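Local structure of 2-hydroxyhepta-2,4-diene-1,7-dioate isomerase (Corynebacterium glutamicum, 4DBF) at residues A[48-53]-A[60-65]; A[121-126]-A[282-287]; A[127-132]-A[184-189]. The protein is a metal-binding member of the FAH family, probably acting as an oxaloacetate decarboxylase and perhaps as an isomerase. All blocks are in the same frame, centred on the assembly; numbering follows the deposited sequence.

Contact 1. Residues A[48-53]-A[60-65]; sequences TAREIE and PKFTGR
Arg65 grips the carboxylate of Glu51 side-on, with one nitrogen to each oxygen: NE stands 2.6 Å from Glu51 OE1, and NH2 stands 2.7 Å from Glu51 OE2. NH2 arrives on the syn side but tilted well out of the carboxylate plane, whereas NE comes from above it. From the opposite face Thr63 OG1 donates to Glu51 OE1 at 2.7 Å, so three bonds fix the rotation of this buried acid. With CG anti to the backbone N (chi1 174°), the extended chain carries the carboxylate out to Thr63 and Arg65. On the other side of the strand the guanidinium of Arg50 lies flat on the Phe62 ring, a cation-pi stack with centres 3.9 Å apart and planes at 18°. Both clusters belong to the Rv2993c-like N-terminal region, where strand 48-52 pairs with strands 31-38 and 65-68 and meets the short strand 62-63 at the antiparallel non-hydrogen-bonded pair Ile52 and Phe62. Beyond it Glu53 N donates to Lys61 O at 2.6 Å, and the Lys61 ammonium closes a salt bridge to Glu53. At the Gly64 corner, an ST turn brings Arg65 N to Thr63 OG1 (3.2 Å), and one water links Glu51 O, Gly64 N and Arg65 O. Further out, Glu38 pairs with Arg50 NH2, and Arg65 NH1 bridges to Asp30, a magnesium ligand in a structure of this protein though not in this chain.

Contact 2. Residues A[121-126]-A[282-287]; sequences ESPIRI and GNPVVD
The guanidinium of Arg125 is approached obliquely by Val286 CG2, and the same methyl packs 3.7 Å from Arg125 CG, against the aliphatic part of the chain. Next to them the rings of Pro123 and Pro284 come together loosely, CB to CG 4.3 Å. These groups accompany a parallel strand pair, 124-126 beside 279-287, at the border of a mixed five-stranded sheet in the FAA hydrolase part of the chain; within this chain 124-126 is an outermost strand. Three backbone bonds hold the pairing: Ile124 N to Pro284 O (2.9 Å), Val286 N to Ile124 O (3.1 Å) and Ile126 N to Val286 O (2.8 Å). Ile124, Ile126 and Val285 turn to the face away from Arg125 and Val286. There Ile124 sends CD1 to within 3.8 Å of Asn283 CB, its CG1 lying beside the backbone N (chi1 -65°), and it also packs on Phe189, Pro191 and Ile271. Before the strand, Glu121 N adds a further bond to Gly282 O. The carboxylate of Glu121 is held at OE1 by the Tyr270 hydroxyl, while a water accepts from Gly282 N at 2.8 Å and donates to Glu121 OE2 at 3.2 Å.

Contact 3. Residues A[127-132]-A[184-189]; sequences PSFATK and KGIDTF
Ile186 overlaps the end of the Pro127 ring with its CG2 methyl, which touches Pro127 CG and CD, both at 3.7 Å. Its other branch runs beside the backbone N (chi1 -75°) and carries CD1 to Ala130 CB at 3.9 Å and, more loosely, to Phe129 CE1 at 4.2 Å. Ile186 CB sits over the centre of one face of the Phe189 ring, 3.7 Å from its plane; Pro127 CD reaches the same ring at CZ from an oblique direction. Two beta turns of the FAA hydrolase region present these groups to each other, the first in the loop between strands 124-126 and 133-143, the second just after helix 181-185. The type I turn, closed by Ala130 N to Pro127 O, reverses the chain so that Pro127 and Ala130 both face Ile186, and the type II turn, closed by Phe189 N to Ile186 O at 2.9 Å, brings Phe189 back against Ile186. No hydrogen bond crosses between 127-132 and 184-189, and the packing is wholly apolar. Leu173 of helix 171-177 adds to the cover of Ile186, and Ser245 of the second subunit packs on both Ile186 and Phe129. Asp187, a residue of the type II turn, forms a salt bridge with Lys148 of the second subunit, so the contact borders the dimer interface.

Contacts 2 and 3 adjoin, their centres about 11 Å apart, because 121-126 runs directly into 127-132. Thr188 of contact 3 joins them: its OG1 lies 2.8 Å from Arg125 N of contact 2, a probable hydrogen bond. The side chains of Phe189 and Ile124 are about 11 Å and 13 Å from the magnesium ion held by Glu136, Glu138 and Asp167; Lys184, in the 184-189 segment, donates to Asp167. Contact 1 lies in the N-terminal family region, whereas contacts 2 and 3 share the FAA hydrolase region. Its centre is about 30 Å from that of contact 2 and 36 Å from that of contact 3, across the chain's centre from the latter, and the side chain of Arg65 is about 6 Å from a different magnesium ion.

Contact 1. Residues A[48-53]-A[60-65]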
ATOM      1  N   THR A  48     -12.824 -26.616  15.115  1.00 32.13           N
ATOM      2  CA  THR A  48     -14.112 -26.015  14.955  1.00 31.28           C
ATOM      3  C   THR A  48     -13.987 -24.493  14.759  1.00 30.14           C
ATOM      4  O   THR A  48     -13.196 -23.871  15.388  1.00 30.67           O
ATOM      5  CB  THR A  48     -15.006 -26.343  16.165  1.00 31.74           C
ATOM      6  OG1 THR A  48     -15.257 -27.736  16.195  1.00 33.87           O
ATOM      7  CG2 THR A  48     -16.284 -25.646  16.089  1.00 29.58           C
ATOM      8  N   ALA A  49     -14.770 -23.934  13.857  1.00 27.90           N
ATOM      9  CA  ALA A  49     -14.857 -22.508  13.678  1.00 26.37           C
ATOM     10  C   ALA A  49     -16.088 -21.917  14.360  1.00 27.08           C
ATOM     11  O   ALA A  49     -17.169 -22.368  14.178  1.00 25.79           O
ATOM     12  CB  ALA A  49     -14.845 -22.146  12.211  1.00 24.98           C
ATOM     13  N   ARG A  50     -15.866 -20.888  15.142  1.00 25.94           N
ATOM     14  CA  ARG A  50     -16.893 -20.251  15.888  1.00 28.54           C
ATOM     15  C   ARG A  50     -17.001 -18.814  15.448  1.00 27.73           C
ATOM     16  O   ARG A  50     -16.116 -18.059  15.649  1.00 26.40           O
ATOM     17  CB  ARG A  50     -16.556 -20.273  17.374  1.00 28.61           C
ATOM     18  CG  ARG A  50     -16.533 -21.621  18.026  1.00 34.65           C
ATOM     19  CD  ARG A  50     -17.389 -21.592  19.288  1.00 43.84           C
ATOM     20  NE  ARG A  50     -16.598 -21.654  20.460  1.00 46.97           N
ATOM     21  CZ  ARG A  50     -16.956 -21.253  21.669  1.00 50.26           C
ATOM     22  NH1 ARG A  50     -18.126 -20.722  21.923  1.00 50.36           N
ATOM     23  NH2 ARG A  50     -16.107 -21.384  22.640  1.00 46.87           N
ATOM     24  N   GLU A  51     -18.116 -18.460  14.847  1.00 26.80           N
ATOM     25  CA  GLU A  51     -18.307 -17.135  14.375  1.00 27.88           C
ATOM     26  C   GLU A  51     -18.233 -16.121  15.497  1.00 29.90           C
ATOM     27  O   GLU A  51     -18.775 -16.316  16.533  1.00 30.28           O
ATOM     28  CB  GLU A  51     -19.612 -17.006  13.640  1.00 28.97           C
ATOM     29  CG  GLU A  51     -19.922 -15.597  13.256  1.00 32.42           C
ATOM     30  CD  GLU A  51     -21.256 -15.439  12.604  1.00 37.12           C
ATOM     31  OE1 GLU A  51     -22.230 -15.942  13.128  1.00 35.51           O
ATOM     32  OE2 GLU A  51     -21.318 -14.821  11.568  1.00 37.41           O
ATOM     33  N   ILE A  52     -17.532 -15.044  15.262  1.00 29.93           N
ATOM     34  CA  ILE A  52     -17.525 -13.965  16.190  1.00 31.17           C
ATOM     35  C   ILE A  52     -18.275 -12.766  15.675  1.00 33.74           C
ATOM     36  O   ILE A  52     -18.394 -12.550  14.519  1.00 31.97           O
ATOM     37  CB  ILE A  52     -16.131 -13.531  16.650  1.00 31.48           C
ATOM     38  CG1 ILE A  52     -15.289 -13.109  15.491  1.00 31.61           C
ATOM     39  CG2 ILE A  52     -15.391 -14.619  17.387  1.00 32.13           C
ATOM     40  CD1 ILE A  52     -14.031 -12.478  15.967  1.00 32.55           C
ATOM     41  N   GLU A  53     -18.764 -11.989  16.619  1.00 36.38           N
ATOM     42  CA  GLU A  53     -19.425 -10.760  16.333  1.00 40.78           C
ATOM     43  C   GLU A  53     -18.385  -9.762  15.843  1.00 40.13           C
ATOM     44  O   GLU A  53     -17.482  -9.455  16.538  1.00 41.23           O
ATOM     45  CB  GLU A  53     -20.073 -10.272  17.619  1.00 42.01           C
ATOM     46  CG  GLU A  53     -21.453  -9.705  17.475  1.00 49.22           C
ATOM     47  CD  GLU A  53     -22.152  -9.548  18.815  1.00 57.90           C
ATOM     48  OE1 GLU A  53     -21.662  -8.805  19.682  1.00 59.46           O
ATOM     49  OE2 GLU A  53     -23.202 -10.182  18.994  1.00 62.20           O
ATOM     50  N   PRO A  60     -13.690 -10.325  21.831  1.00 48.51           N
ATOM     51  CA  PRO A  60     -14.562 -10.969  20.880  1.00 48.25           C
ATOM     52  C   PRO A  60     -15.752 -11.628  21.537  1.00 47.22           C
ATOM     53  O   PRO A  60     -15.610 -12.255  22.559  1.00 47.33           O
ATOM     54  CB  PRO A  60     -13.666 -12.038  20.314  1.00 48.57           C
ATOM     55  CG  PRO A  60     -12.875 -12.475  21.466  1.00 48.55           C
ATOM     56  CD  PRO A  60     -12.602 -11.212  22.235  1.00 49.03           C
ATOM     57  N   LYS A  61     -16.899 -11.495  20.904  1.00 45.65           N
ATOM     58  CA  LYS A  61     -18.092 -12.197  21.316  1.00 44.78           C
ATOM     59  C   LYS A  61     -18.645 -13.145  20.248  1.00 41.80           C
ATOM     60  O   LYS A  61     -18.815 -12.804  19.114  1.00 41.65           O
ATOM     61  CB  LYS A  61     -19.182 -11.245  21.810  1.00 44.76           C
ATOM     62  CG  LYS A  61     -20.382 -12.013  22.351  1.00 48.47           C
ATOM     63  CD  LYS A  61     -21.632 -11.180  22.594  1.00 52.56           C
ATOM     64  CE  LYS A  61     -22.881 -12.000  22.316  1.00 55.43           C
ATOM     65  NZ  LYS A  61     -23.226 -12.090  20.873  1.00 54.23           N
ATOM     66  N   PHE A  62     -18.935 -14.345  20.685  1.00 39.31           N
ATOM     67  CA  PHE A  62     -19.471 -15.365  19.837  1.00 38.18           C
ATOM     68  C   PHE A  62     -20.954 -15.151  19.537  1.00 37.39           C
ATOM     69  O   PHE A  62     -21.703 -14.773  20.378  1.00 35.59           O
ATOM     70  CB  PHE A  62     -19.281 -16.705  20.510  1.00 37.94           C
ATOM     71  CG  PHE A  62     -17.865 -17.086  20.721  1.00 39.99           C
ATOM     72  CD1 PHE A  62     -17.014 -17.224  19.661  1.00 37.51           C
ATOM     73  CD2 PHE A  62     -17.400 -17.352  21.980  1.00 42.79           C
ATOM     74  CE1 PHE A  62     -15.718 -17.597  19.847  1.00 39.26           C
ATOM     75  CE2 PHE A  62     -16.096 -17.725  22.189  1.00 43.18           C
ATOM     76  CZ  PHE A  62     -15.247 -17.836  21.121  1.00 42.72           C
ATOM     77  N   THR A  63     -21.357 -15.421  18.318  1.00 36.13           N
ATOM     78  CA  THR A  63     -22.720 -15.257  17.932  1.00 35.75           C
ATOM     79  C   THR A  63     -23.498 -16.512  18.170  1.00 34.85           C
ATOM     80  O   THR A  63     -24.686 -16.508  18.095  1.00 36.05           O
ATOM     81  CB  THR A  63     -22.827 -15.073  16.434  1.00 36.59           C
ATOM     82  OG1 THR A  63     -22.341 -16.244  15.800  1.00 35.71           O
ATOM     83  CG2 THR A  63     -22.104 -13.890  16.000  1.00 34.38           C
ATOM     84  N   GLY A  64     -22.800 -17.596  18.400  1.00 33.40           N
ATOM     85  CA  GLY A  64     -23.425 -18.875  18.545  1.00 32.47           C
ATOM     86  C   GLY A  64     -23.264 -19.819  17.381  1.00 31.63           C
ATOM     87  O   GLY A  64     -23.254 -20.990  17.574  1.00 31.35           O
ATOM     88  N   ARG A  65     -23.138 -19.295  16.175  1.00 30.52           N
ATOM     89  CA  ARG A  65     -22.923 -20.138  15.013  1.00 29.67           C
ATOM     90  C   ARG A  65     -21.553 -20.767  14.999  1.00 29.05           C
ATOM     91  O   ARG A  65     -20.594 -20.133  15.302  1.00 27.79           O
ATOM     92  CB  ARG A  65     -23.111 -19.374  13.722  1.00 30.42           C
ATOM     93  CG  ARG A  65     -24.350 -18.545  13.632  1.00 34.39           C
ATOM     94  CD  ARG A  65     -24.727 -18.305  12.189  1.00 38.43           C
ATOM     95  NE  ARG A  65     -23.861 -17.327  11.587  1.00 40.03           N
ATOM     96  CZ  ARG A  65     -24.047 -16.791  10.403  1.00 41.05           C
ATOM     97  NH1 ARG A  65     -25.076 -17.139   9.684  1.00 40.91           N
ATOM     98  NH2 ARG A  65     -23.203 -15.915   9.956  1.00 39.44           N
TER
HETATM   99  O   HOH W   1     -20.152 -18.502  17.516  1.00 24.99           O

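Contact 2. Residues A[121-126]-A[282-287]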
ATOM      1  N   GLU A 121      -4.726 -22.187   0.277  1.00 23.99           N
ATOM      2  CA  GLU A 121      -5.185 -22.986  -0.851  1.00 27.91           C
ATOM      3  C   GLU A 121      -5.571 -22.251  -2.126  1.00 28.00           C
ATOM      4  O   GLU A 121      -5.805 -22.883  -3.092  1.00 29.90           O
ATOM      5  CB  GLU A 121      -6.249 -24.011  -0.484  1.00 27.07           C
ATOM      6  CG  GLU A 121      -5.961 -24.809   0.746  1.00 30.21           C
ATOM      7  CD  GLU A 121      -4.721 -25.650   0.687  1.00 38.43           C
ATOM      8  OE1 GLU A 121      -4.226 -25.969  -0.390  1.00 39.99           O
ATOM      9  OE2 GLU A 121      -4.250 -26.037   1.744  1.00 41.48           O
ATOM     10  N   SER A 122      -5.586 -20.937  -2.125  1.00 27.81           N
ATOM     11  CA  SER A 122      -5.816 -20.185  -3.335  1.00 28.84           C
ATOM     12  C   SER A 122      -4.601 -20.190  -4.237  1.00 28.28           C
ATOM     13  O   SER A 122      -3.508 -20.114  -3.786  1.00 27.99           O
ATOM     14  CB  SER A 122      -6.110 -18.745  -3.016  1.00 29.58           C
ATOM     15  OG  SER A 122      -7.406 -18.553  -2.627  1.00 33.73           O
ATOM     16  N   PRO A 123      -4.814 -20.246  -5.526  1.00 27.55           N
ATOM     17  CA  PRO A 123      -3.688 -20.321  -6.437  1.00 27.33           C
ATOM     18  C   PRO A 123      -2.869 -19.047  -6.475  1.00 25.13           C
ATOM     19  O   PRO A 123      -3.378 -17.960  -6.453  1.00 25.06           O
ATOM     20  CB  PRO A 123      -4.336 -20.574  -7.785  1.00 27.57           C
ATOM     21  CG  PRO A 123      -5.701 -20.986  -7.508  1.00 29.34           C
ATOM     22  CD  PRO A 123      -6.083 -20.332  -6.239  1.00 29.62           C
ATOM     23  N   ILE A 124      -1.575 -19.231  -6.530  1.00 23.06           N
ATOM     24  CA  ILE A 124      -0.642 -18.193  -6.854  1.00 22.06           C
ATOM     25  C   ILE A 124      -0.602 -18.121  -8.381  1.00 21.32           C
ATOM     26  O   ILE A 124      -0.152 -19.008  -9.019  1.00 24.81           O
ATOM     27  CB  ILE A 124       0.757 -18.536  -6.334  1.00 22.90           C
ATOM     28  CG1 ILE A 124       0.775 -18.585  -4.818  1.00 20.76           C
ATOM     29  CG2 ILE A 124       1.769 -17.563  -6.857  1.00 21.61           C
ATOM     30  CD1 ILE A 124       1.948 -19.300  -4.234  1.00 23.37           C
ATOM     31  N   ARG A 125      -1.093 -17.057  -8.950  1.00 21.56           N
ATOM     32  CA  ARG A 125      -1.220 -16.975 -10.397  1.00 22.77           C
ATOM     33  C   ARG A 125      -0.117 -16.157 -11.044  1.00 23.49           C
ATOM     34  O   ARG A 125      -0.114 -14.974 -10.999  1.00 24.88           O
ATOM     35  CB  ARG A 125      -2.586 -16.451 -10.793  1.00 20.75           C
ATOM     36  CG  ARG A 125      -3.707 -17.149 -10.077  1.00 24.00           C
ATOM     37  CD  ARG A 125      -5.039 -16.519 -10.344  1.00 27.90           C
ATOM     38  NE  ARG A 125      -5.526 -17.003 -11.601  1.00 35.61           N
ATOM     39  CZ  ARG A 125      -5.583 -16.306 -12.713  1.00 37.05           C
ATOM     40  NH1 ARG A 125      -5.206 -15.067 -12.755  1.00 38.69           N
ATOM     41  NH2 ARG A 125      -6.035 -16.868 -13.793  1.00 37.11           N
ATOM     42  N   ILE A 126       0.790 -16.839 -11.686  1.00 24.46           N
ATOM     43  CA  ILE A 126       1.936 -16.209 -12.269  1.00 26.53           C
ATOM     44  C   ILE A 126       1.718 -15.704 -13.678  1.00 27.48           C
ATOM     45  O   ILE A 126       1.532 -16.466 -14.556  1.00 28.99           O
ATOM     46  CB  ILE A 126       3.104 -17.179 -12.291  1.00 25.93           C
ATOM     47  CG1 ILE A 126       3.409 -17.679 -10.907  1.00 25.06           C
ATOM     48  CG2 ILE A 126       4.318 -16.535 -12.905  1.00 25.05           C
ATOM     49  CD1 ILE A 126       4.195 -18.939 -10.895  1.00 29.06           C
ATOM     50  N   GLY A 282      -0.432 -23.528   2.619  1.00 24.45           N
ATOM     51  CA  GLY A 282      -0.188 -24.250   1.330  1.00 23.40           C
ATOM     52  C   GLY A 282      -0.915 -23.529   0.204  1.00 22.93           C
ATOM     53  O   GLY A 282      -2.035 -23.046   0.408  1.00 23.22           O
ATOM     54  N   ASN A 283      -0.284 -23.434  -0.975  1.00 22.03           N
ATOM     55  CA  ASN A 283      -0.936 -22.851  -2.153  1.00 22.94           C
ATOM     56  C   ASN A 283      -0.482 -23.572  -3.411  1.00 23.46           C
ATOM     57  O   ASN A 283       0.722 -23.840  -3.601  1.00 22.53           O
ATOM     58  CB  ASN A 283      -0.599 -21.340  -2.307  1.00 22.37           C
ATOM     59  CG  ASN A 283      -1.158 -20.496  -1.165  1.00 23.14           C
ATOM     60  OD1 ASN A 283      -2.285 -19.945  -1.244  1.00 25.55           O
ATOM     61  ND2 ASN A 283      -0.390 -20.382  -0.111  1.00 17.29           N
ATOM     62  N   PRO A 284      -1.448 -23.849  -4.314  1.00 24.29           N
ATOM     63  CA  PRO A 284      -1.039 -24.335  -5.593  1.00 24.83           C
ATOM     64  C   PRO A 284      -0.539 -23.198  -6.470  1.00 24.34           C
ATOM     65  O   PRO A 284      -0.845 -22.001  -6.247  1.00 25.65           O
ATOM     66  CB  PRO A 284      -2.321 -25.012  -6.139  1.00 24.78           C
ATOM     67  CG  PRO A 284      -3.423 -24.112  -5.602  1.00 27.01           C
ATOM     68  CD  PRO A 284      -2.912 -23.679  -4.210  1.00 25.73           C
ATOM     69  N   VAL A 285       0.287 -23.556  -7.433  1.00 24.10           N
ATOM     70  CA  VAL A 285       0.834 -22.580  -8.366  1.00 25.20           C
ATOM     71  C   VAL A 285       0.277 -22.804  -9.787  1.00 26.60           C
ATOM     72  O   VAL A 285       0.274 -23.949 -10.289  1.00 27.31           O
ATOM     73  CB  VAL A 285       2.373 -22.670  -8.380  1.00 24.72           C
ATOM     74  CG1 VAL A 285       2.991 -21.630  -9.340  1.00 25.00           C
ATOM     75  CG2 VAL A 285       2.953 -22.519  -6.891  1.00 24.37           C
ATOM     76  N   VAL A 286      -0.141 -21.722 -10.434  1.00 27.28           N
ATOM     77  CA  VAL A 286      -0.646 -21.763 -11.803  1.00 28.90           C
ATOM     78  C   VAL A 286      -0.125 -20.639 -12.696  1.00 30.57           C
ATOM     79  O   VAL A 286       0.260 -19.591 -12.200  1.00 30.61           O
ATOM     80  CB  VAL A 286      -2.211 -21.805 -11.857  1.00 28.56           C
ATOM     81  CG1 VAL A 286      -2.746 -22.914 -10.971  1.00 31.31           C
ATOM     82  CG2 VAL A 286      -2.852 -20.493 -11.445  1.00 26.61           C
ATOM     83  N   ASP A 287      -0.118 -20.843 -14.030  1.00 31.91           N
ATOM     84  CA  ASP A 287       0.162 -19.743 -14.943  1.00 33.97           C
ATOM     85  C   ASP A 287      -1.094 -18.881 -14.989  1.00 34.46           C
ATOM     86  O   ASP A 287      -2.201 -19.411 -15.098  1.00 34.68           O
ATOM     87  CB  ASP A 287       0.521 -20.255 -16.346  1.00 35.04           C
ATOM     88  CG  ASP A 287       1.848 -21.010 -16.397  1.00 39.77           C
ATOM     89  OD1 ASP A 287       1.904 -22.070 -17.099  1.00 41.56           O
ATOM     90  OD2 ASP A 287       2.848 -20.590 -15.731  1.00 43.98           O
TER
HETATM   91  O   HOH W   2      -2.850 -24.081   3.874  1.00 34.29           O
HETATM   92  O   HOH W   3       3.306 -17.795 -16.118  1.00 30.95           O

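Contact 3. Residues A[127-132]-A[184-189]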
ATOM      1  N   PRO A 127       1.770 -14.413 -13.903  1.00 27.98           N
ATOM      2  CA  PRO A 127       1.691 -13.915 -15.276  1.00 27.16           C
ATOM      3  C   PRO A 127       2.924 -14.232 -16.106  1.00 27.62           C
ATOM      4  O   PRO A 127       3.958 -14.534 -15.601  1.00 25.70           O
ATOM      5  CB  PRO A 127       1.517 -12.430 -15.126  1.00 27.40           C
ATOM      6  CG  PRO A 127       1.756 -12.133 -13.719  1.00 29.57           C
ATOM      7  CD  PRO A 127       2.017 -13.349 -12.949  1.00 27.08           C
ATOM      8  N   SER A 128       2.761 -14.186 -17.406  1.00 27.36           N
ATOM      9  CA  SER A 128       3.791 -14.664 -18.306  1.00 28.87           C
ATOM     10  C   SER A 128       5.073 -13.875 -18.239  1.00 27.44           C
ATOM     11  O   SER A 128       6.093 -14.408 -18.433  1.00 29.89           O
ATOM     12  CB  SER A 128       3.287 -14.679 -19.730  1.00 29.00           C
ATOM     13  OG  SER A 128       2.963 -13.397 -20.143  1.00 32.00           O
ATOM     14  N   PHE A 129       4.976 -12.603 -17.952  1.00 27.96           N
ATOM     15  CA  PHE A 129       6.128 -11.743 -17.886  1.00 27.81           C
ATOM     16  C   PHE A 129       6.868 -11.827 -16.581  1.00 28.32           C
ATOM     17  O   PHE A 129       7.843 -11.154 -16.396  1.00 26.07           O
ATOM     18  CB  PHE A 129       5.738 -10.303 -18.140  1.00 28.11           C
ATOM     19  CG  PHE A 129       4.724  -9.790 -17.204  1.00 28.17           C
ATOM     20  CD1 PHE A 129       5.088  -9.153 -16.049  1.00 27.77           C
ATOM     21  CD2 PHE A 129       3.402  -9.967 -17.465  1.00 29.96           C
ATOM     22  CE1 PHE A 129       4.147  -8.686 -15.180  1.00 25.84           C
ATOM     23  CE2 PHE A 129       2.451  -9.499 -16.604  1.00 25.93           C
ATOM     24  CZ  PHE A 129       2.823  -8.868 -15.456  1.00 26.48           C
ATOM     25  N   ALA A 130       6.359 -12.643 -15.675  1.00 26.83           N
ATOM     26  CA  ALA A 130       6.935 -12.800 -14.359  1.00 26.55           C
ATOM     27  C   ALA A 130       7.624 -14.133 -14.280  1.00 26.36           C
ATOM     28  O   ALA A 130       6.981 -15.132 -14.263  1.00 26.50           O
ATOM     29  CB  ALA A 130       5.871 -12.711 -13.272  1.00 24.43           C
ATOM     30  N   THR A 131       8.935 -14.118 -14.226  1.00 24.62           N
ATOM     31  CA  THR A 131       9.729 -15.311 -14.331  1.00 26.14           C
ATOM     32  C   THR A 131      10.698 -15.429 -13.178  1.00 26.84           C
ATOM     33  O   THR A 131      10.933 -14.498 -12.471  1.00 28.38           O
ATOM     34  CB  THR A 131      10.486 -15.348 -15.676  1.00 28.15           C
ATOM     35  OG1 THR A 131      11.307 -14.207 -15.815  1.00 28.26           O
ATOM     36  CG2 THR A 131       9.539 -15.370 -16.813  1.00 29.28           C
ATOM     37  N   LYS A 132      11.236 -16.605 -12.998  1.00 24.80           N
ATOM     38  CA  LYS A 132      11.953 -16.950 -11.807  1.00 26.58           C
ATOM     39  C   LYS A 132      11.214 -16.538 -10.524  1.00 25.74           C
ATOM     40  O   LYS A 132      11.749 -15.837  -9.729  1.00 23.78           O
ATOM     41  CB  LYS A 132      13.372 -16.419 -11.805  1.00 26.30           C
ATOM     42  CG  LYS A 132      14.226 -17.156 -10.813  1.00 27.40           C
ATOM     43  CD  LYS A 132      15.690 -16.830 -10.942  1.00 34.33           C
ATOM     44  CE  LYS A 132      16.451 -17.259  -9.724  1.00 30.93           C
ATOM     45  NZ  LYS A 132      17.840 -16.801  -9.810  1.00 37.93           N
ATOM     46  N   LYS A 184       6.934  -8.226  -6.332  1.00 19.15           N
ATOM     47  CA  LYS A 184       6.384  -8.844  -5.129  1.00 19.02           C
ATOM     48  C   LYS A 184       4.907  -8.503  -4.947  1.00 19.29           C
ATOM     49  O   LYS A 184       4.295  -8.896  -3.967  1.00 20.64           O
ATOM     50  CB  LYS A 184       7.179  -8.356  -3.925  1.00 20.75           C
ATOM     51  CG  LYS A 184       8.663  -8.896  -3.915  1.00 21.24           C
ATOM     52  CD  LYS A 184       9.365  -8.466  -2.679  1.00 21.44           C
ATOM     53  CE  LYS A 184      10.734  -9.242  -2.520  1.00 23.27           C
ATOM     54  NZ  LYS A 184      10.615 -10.444  -1.617  1.00 27.44           N
ATOM     55  N   GLY A 185       4.379  -7.708  -5.871  1.00 17.81           N
ATOM     56  CA  GLY A 185       3.092  -7.007  -5.688  1.00 17.28           C
ATOM     57  C   GLY A 185       2.036  -7.438  -6.710  1.00 18.18           C
ATOM     58  O   GLY A 185       0.906  -6.948  -6.669  1.00 18.36           O
ATOM     59  N   ILE A 186       2.392  -8.408  -7.558  1.00 18.54           N
ATOM     60  CA  ILE A 186       1.424  -8.993  -8.544  1.00 18.70           C
ATOM     61  C   ILE A 186       0.262  -9.645  -7.737  1.00 19.30           C
ATOM     62  O   ILE A 186       0.490 -10.235  -6.669  1.00 17.02           O
ATOM     63  CB  ILE A 186       2.158  -9.971  -9.463  1.00 19.23           C
ATOM     64  CG1 ILE A 186       2.987  -9.139 -10.465  1.00 18.68           C
ATOM     65  CG2 ILE A 186       1.201 -10.858 -10.301  1.00 22.33           C
ATOM     66  CD1 ILE A 186       4.202  -9.886 -11.143  1.00 19.52           C
ATOM     67  N   ASP A 187      -0.972  -9.502  -8.187  1.00 18.71           N
ATOM     68  CA  ASP A 187      -2.099 -10.153  -7.553  1.00 20.31           C
ATOM     69  C   ASP A 187      -1.739 -11.619  -7.189  1.00 19.80           C
ATOM     70  O   ASP A 187      -1.184 -12.305  -7.967  1.00 20.89           O
ATOM     71  CB  ASP A 187      -3.328 -10.166  -8.468  1.00 20.67           C
ATOM     72  CG  ASP A 187      -3.989  -8.823  -8.653  1.00 23.90           C
ATOM     73  OD1 ASP A 187      -3.573  -7.830  -8.139  1.00 20.32           O
ATOM     74  OD2 ASP A 187      -4.953  -8.795  -9.397  1.00 26.85           O
ATOM     75  N   THR A 188      -2.117 -12.040  -6.001  1.00 18.95           N
ATOM     76  CA  THR A 188      -1.898 -13.369  -5.422  1.00 19.86           C
ATOM     77  C   THR A 188      -0.456 -13.659  -4.911  1.00 20.17           C
ATOM     78  O   THR A 188      -0.210 -14.735  -4.355  1.00 18.61           O
ATOM     79  CB  THR A 188      -2.373 -14.616  -6.280  1.00 20.55           C
ATOM     80  OG1 THR A 188      -1.417 -14.826  -7.329  1.00 23.12           O
ATOM     81  CG2 THR A 188      -3.849 -14.447  -6.821  1.00 21.43           C
ATOM     82  N   PHE A 189       0.443 -12.658  -5.029  1.00 19.06           N
ATOM     83  CA  PHE A 189       1.819 -12.895  -4.618  1.00 20.16           C
ATOM     84  C   PHE A 189       2.003 -12.696  -3.091  1.00 20.91           C
ATOM     85  O   PHE A 189       3.129 -12.697  -2.615  1.00 19.39           O
ATOM     86  CB  PHE A 189       2.751 -11.944  -5.385  1.00 19.36           C
ATOM     87  CG  PHE A 189       3.160 -12.486  -6.685  1.00 21.86           C
ATOM     88  CD1 PHE A 189       2.320 -13.394  -7.348  1.00 18.99           C
ATOM     89  CD2 PHE A 189       4.434 -12.191  -7.205  1.00 21.21           C
ATOM     90  CE1 PHE A 189       2.733 -13.957  -8.575  1.00 21.73           C
ATOM     91  CE2 PHE A 189       4.854 -12.727  -8.419  1.00 21.72           C
ATOM     92  CZ  PHE A 189       3.996 -13.596  -9.140  1.00 21.71           C
TER